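Local coordinates for serine protease pet (Escherichia coli, PDB 4OM9), which is a secreted autotransporter enterotoxin of enteroaggregative E. coli, a serine protease that probably cleaves the host cytoskeletal protein alpha-fodrin, at residues Y732-N745 with G751-S765. Numbering follows the deposited sequence.
Sequences YELTEDGANFTAKN and GDIKSEKAAKLSFGS
Two successive coils of the parallel beta-helix stack here, the strand E733-T735 lying beside I753-S755 with their directions 23° apart. Three backbone bonds zip the pair together: E733 N to D752 O (2.8 Å), K754 N to E733 O, and T735 N to K754 O. At the start of this ladder the D752 side chain runs alongside Y732, its CB over one ring face at 3.6 Å from the centroid. Ring and carboxylate planes are 56° apart. L734 CD2 meets the aliphatic CE of K754 at 3.6 Å, the lysine chain reaching across the leucine.

As in other solenoids, side chains in register stack from coil to coil: A743 CB lies in plane at the edge of the F763 ring, 3.8 Å from CD1. Packing between different strands joins in across the buried interior, where I753 CD1 sits over one face of the F741 ring, offset toward its rim. F763 also stacks on Y790. Along A743-K744 and S762-G764 the pairing differs from that of the first strands. A cis peptide precedes S762, and its chi1 of 77° turns OG to accept a hydrogen bond from A743 N at 2.6 Å; the next bond is between backbones, G764 N to A743 O (2.8 Å).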
# COMPACT_ATOMS: atom_id res chain seq x y z
N TYR A 732 -18.83 4.04 -30.76
CA TYR A 732 -19.99 4.27 -29.89
C TYR A 732 -19.73 3.73 -28.49
O TYR A 732 -18.69 3.12 -28.22
CB TYR A 732 -21.28 3.61 -30.45
CG TYR A 732 -21.52 3.66 -31.96
CD1 TYR A 732 -20.90 4.60 -32.78
CD2 TYR A 732 -22.39 2.75 -32.56
CE1 TYR A 732 -21.12 4.63 -34.15
CE2 TYR A 732 -22.63 2.77 -33.92
CZ TYR A 732 -21.99 3.71 -34.71
OH TYR A 732 -22.22 3.73 -36.07
N GLU A 733 -20.67 3.98 -27.58
CA GLU A 733 -20.65 3.35 -26.27
C GLU A 733 -21.84 2.42 -26.13
O GLU A 733 -22.91 2.66 -26.69
CB GLU A 733 -20.64 4.38 -25.15
CG GLU A 733 -21.24 5.71 -25.49
CD GLU A 733 -20.20 6.80 -25.68
OE1 GLU A 733 -19.14 6.75 -25.01
OE2 GLU A 733 -20.46 7.70 -26.51
N LEU A 734 -21.64 1.34 -25.38
CA LEU A 734 -22.64 0.29 -25.22
C LEU A 734 -22.80 -0.03 -23.73
O LEU A 734 -21.82 -0.22 -23.01
CB LEU A 734 -22.23 -0.95 -26.03
CG LEU A 734 -22.63 -2.38 -25.64
CD1 LEU A 734 -24.12 -2.53 -25.51
CD2 LEU A 734 -22.08 -3.41 -26.64
N THR A 735 -24.05 -0.09 -23.27
CA THR A 735 -24.33 -0.33 -21.86
C THR A 735 -24.83 -1.77 -21.64
O THR A 735 -25.63 -2.28 -22.42
CB THR A 735 -25.34 0.69 -21.32
OG1 THR A 735 -24.94 2.01 -21.73
CG2 THR A 735 -25.41 0.63 -19.81
N GLU A 736 -24.34 -2.40 -20.57
CA GLU A 736 -24.37 -3.86 -20.44
C GLU A 736 -25.15 -4.43 -19.25
O GLU A 736 -25.29 -5.65 -19.15
CB GLU A 736 -22.93 -4.38 -20.36
CG GLU A 736 -22.07 -4.02 -21.56
CD GLU A 736 -22.26 -4.98 -22.72
OE1 GLU A 736 -21.24 -5.41 -23.30
OE2 GLU A 736 -23.43 -5.30 -23.07
N ASP A 737 -25.62 -3.56 -18.37
CA ASP A 737 -26.37 -3.96 -17.17
C ASP A 737 -27.33 -2.83 -16.78
O ASP A 737 -27.41 -1.82 -17.47
CB ASP A 737 -25.42 -4.27 -16.00
CG ASP A 737 -24.86 -5.69 -16.05
OD1 ASP A 737 -25.53 -6.60 -16.57
OD2 ASP A 737 -23.74 -5.90 -15.54
N GLY A 738 -28.03 -2.99 -15.66
CA GLY A 738 -28.73 -1.86 -15.06
C GLY A 738 -27.73 -0.82 -14.58
O GLY A 738 -27.59 -0.59 -13.38
N ALA A 739 -27.05 -0.17 -15.52
CA ALA A 739 -25.88 0.65 -15.23
C ALA A 739 -26.15 2.15 -15.22
O ALA A 739 -27.30 2.58 -15.29
CB ALA A 739 -24.79 0.34 -16.24
N ASN A 740 -25.08 2.93 -15.11
CA ASN A 740 -25.16 4.39 -15.17
C ASN A 740 -24.18 5.01 -16.16
O ASN A 740 -22.96 4.75 -16.13
CB ASN A 740 -24.95 5.02 -13.80
CG ASN A 740 -26.11 4.80 -12.86
OD1 ASN A 740 -27.27 5.03 -13.23
ND2 ASN A 740 -25.82 4.33 -11.65
N PHE A 741 -24.72 5.84 -17.03
CA PHE A 741 -23.93 6.59 -17.99
C PHE A 741 -24.33 8.06 -17.87
O PHE A 741 -25.38 8.47 -18.36
CB PHE A 741 -24.15 6.05 -19.40
CG PHE A 741 -23.38 6.78 -20.46
CD1 PHE A 741 -23.92 7.91 -21.07
CD2 PHE A 741 -22.12 6.35 -20.86
CE1 PHE A 741 -23.22 8.58 -22.05
CE2 PHE A 741 -21.42 7.02 -21.84
CZ PHE A 741 -21.97 8.14 -22.43
N THR A 742 -23.48 8.82 -17.21
CA THR A 742 -23.75 10.21 -16.88
C THR A 742 -22.81 11.19 -17.59
O THR A 742 -21.59 11.06 -17.54
CB THR A 742 -23.66 10.44 -15.35
OG1 THR A 742 -24.60 9.60 -14.68
CG2 THR A 742 -23.94 11.90 -14.99
N ALA A 743 -23.39 12.17 -18.26
CA ALA A 743 -22.63 13.27 -18.84
C ALA A 743 -23.17 14.58 -18.29
O ALA A 743 -24.39 14.77 -18.23
CB ALA A 743 -22.71 13.24 -20.35
N LYS A 744 -22.28 15.47 -17.89
CA LYS A 744 -22.67 16.71 -17.22
C LYS A 744 -21.52 17.70 -17.11
O LYS A 744 -20.37 17.36 -17.40
CB LYS A 744 -23.19 16.39 -15.82
CG LYS A 744 -22.12 15.92 -14.86
CD LYS A 744 -22.72 15.44 -13.54
CE LYS A 744 -21.64 14.90 -12.61
NZ LYS A 744 -22.16 14.55 -11.26
N ASN A 745 -21.84 18.92 -16.70
CA ASN A 745 -20.84 19.95 -16.41
C ASN A 745 -19.88 20.24 -17.56
O ASN A 745 -18.71 19.91 -17.49
CB ASN A 745 -20.03 19.56 -15.18
CG ASN A 745 -20.67 20.05 -13.89
OD1 ASN A 745 -21.55 19.40 -13.33
ND2 ASN A 745 -20.22 21.21 -13.41
N GLY A 751 -20.72 10.25 -30.42
CA GLY A 751 -20.68 8.82 -30.60
C GLY A 751 -21.94 8.16 -30.09
O GLY A 751 -22.40 8.47 -28.98
N ASP A 752 -22.50 7.25 -30.88
CA ASP A 752 -23.81 6.66 -30.59
C ASP A 752 -23.79 5.91 -29.26
O ASP A 752 -22.74 5.52 -28.77
CB ASP A 752 -24.24 5.72 -31.71
CG ASP A 752 -24.28 6.40 -33.07
OD1 ASP A 752 -24.59 7.61 -33.12
OD2 ASP A 752 -24.00 5.73 -34.08
N ILE A 753 -24.96 5.74 -28.66
CA ILE A 753 -25.04 4.92 -27.46
C ILE A 753 -26.18 3.92 -27.58
O ILE A 753 -27.33 4.29 -27.83
CB ILE A 753 -25.20 5.77 -26.18
CG1 ILE A 753 -25.73 4.91 -25.04
CG2 ILE A 753 -26.13 6.93 -26.42
CD1 ILE A 753 -25.77 5.63 -23.71
N LYS A 754 -25.84 2.65 -27.43
CA LYS A 754 -26.79 1.58 -27.57
C LYS A 754 -26.81 0.76 -26.29
O LYS A 754 -25.83 0.75 -25.54
CB LYS A 754 -26.45 0.70 -28.77
CG LYS A 754 -25.24 -0.15 -28.57
CD LYS A 754 -25.07 -1.15 -29.69
CE LYS A 754 -23.82 -2.00 -29.44
NZ LYS A 754 -23.77 -3.17 -30.36
N SER A 755 -27.92 0.08 -26.05
CA SER A 755 -28.11 -0.73 -24.85
C SER A 755 -29.39 -1.54 -24.93
O SER A 755 -30.38 -1.06 -25.48
CB SER A 755 -28.15 0.15 -23.60
OG SER A 755 -28.59 -0.60 -22.47
N GLU A 756 -29.38 -2.75 -24.38
CA GLU A 756 -30.63 -3.48 -24.24
C GLU A 756 -30.88 -3.96 -22.81
O GLU A 756 -31.66 -4.88 -22.58
CB GLU A 756 -30.67 -4.67 -25.21
CG GLU A 756 -29.42 -5.50 -25.29
CD GLU A 756 -29.50 -6.48 -26.44
OE1 GLU A 756 -28.62 -7.36 -26.54
OE2 GLU A 756 -30.45 -6.38 -27.25
N LYS A 757 -30.22 -3.30 -21.86
CA LYS A 757 -30.54 -3.50 -20.46
C LYS A 757 -31.37 -2.32 -19.93
O LYS A 757 -31.58 -1.34 -20.65
CB LYS A 757 -29.27 -3.66 -19.63
CG LYS A 757 -28.37 -4.80 -20.07
CD LYS A 757 -29.03 -6.15 -19.86
CE LYS A 757 -28.00 -7.28 -19.84
NZ LYS A 757 -28.65 -8.61 -19.67
N ALA A 758 -31.82 -2.43 -18.69
CA ALA A 758 -32.50 -1.31 -18.04
C ALA A 758 -31.46 -0.31 -17.52
O ALA A 758 -31.06 -0.38 -16.36
CB ALA A 758 -33.39 -1.80 -16.92
N ALA A 759 -31.02 0.60 -18.38
CA ALA A 759 -29.98 1.54 -17.99
C ALA A 759 -30.58 2.91 -17.68
O ALA A 759 -31.77 3.12 -17.85
CB ALA A 759 -28.92 1.66 -19.07
N LYS A 760 -29.75 3.83 -17.21
CA LYS A 760 -30.26 5.12 -16.76
C LYS A 760 -29.43 6.30 -17.25
O LYS A 760 -28.40 6.11 -17.89
CB LYS A 760 -30.31 5.16 -15.23
CG LYS A 760 -31.14 4.05 -14.59
CD LYS A 760 -30.70 3.82 -13.15
CE LYS A 760 -31.05 5.00 -12.24
NZ LYS A 760 -32.52 5.08 -12.00
N LEU A 761 -29.94 7.51 -17.00
CA LEU A 761 -29.14 8.73 -17.00
C LEU A 761 -28.66 9.16 -18.40
O LEU A 761 -28.62 8.32 -19.31
CB LEU A 761 -27.97 8.52 -16.01
CG LEU A 761 -28.47 8.61 -14.56
CD1 LEU A 761 -27.38 8.31 -13.56
CD2 LEU A 761 -29.08 9.99 -14.29
N SER A 762 -28.32 10.44 -18.62
CA SER A 762 -28.20 11.51 -17.61
C SER A 762 -28.29 12.93 -18.15
O SER A 762 -28.95 13.78 -17.55
CB SER A 762 -26.86 11.45 -16.93
OG SER A 762 -25.91 12.01 -17.82
N PHE A 763 -27.56 13.15 -19.24
CA PHE A 763 -27.13 14.47 -19.77
C PHE A 763 -27.53 15.72 -18.98
O PHE A 763 -28.71 16.02 -18.81
CB PHE A 763 -27.63 14.65 -21.20
CG PHE A 763 -27.33 13.50 -22.11
CD1 PHE A 763 -26.08 12.93 -22.14
CD2 PHE A 763 -28.31 13.00 -22.95
CE1 PHE A 763 -25.81 11.86 -22.99
CE2 PHE A 763 -28.06 11.95 -23.79
CZ PHE A 763 -26.80 11.38 -23.81
N GLY A 764 -26.54 16.47 -18.52
CA GLY A 764 -26.80 17.75 -17.90
C GLY A 764 -26.79 17.76 -16.39
O GLY A 764 -27.36 16.88 -15.74
N SER A 765 -26.14 18.77 -15.84
CA SER A 765 -26.05 18.95 -14.40
C SER A 765 -27.43 19.06 -13.77
O SER A 765 -28.14 20.04 -13.98
CB SER A 765 -25.24 20.21 -14.07
OG SER A 765 -24.05 20.26 -14.83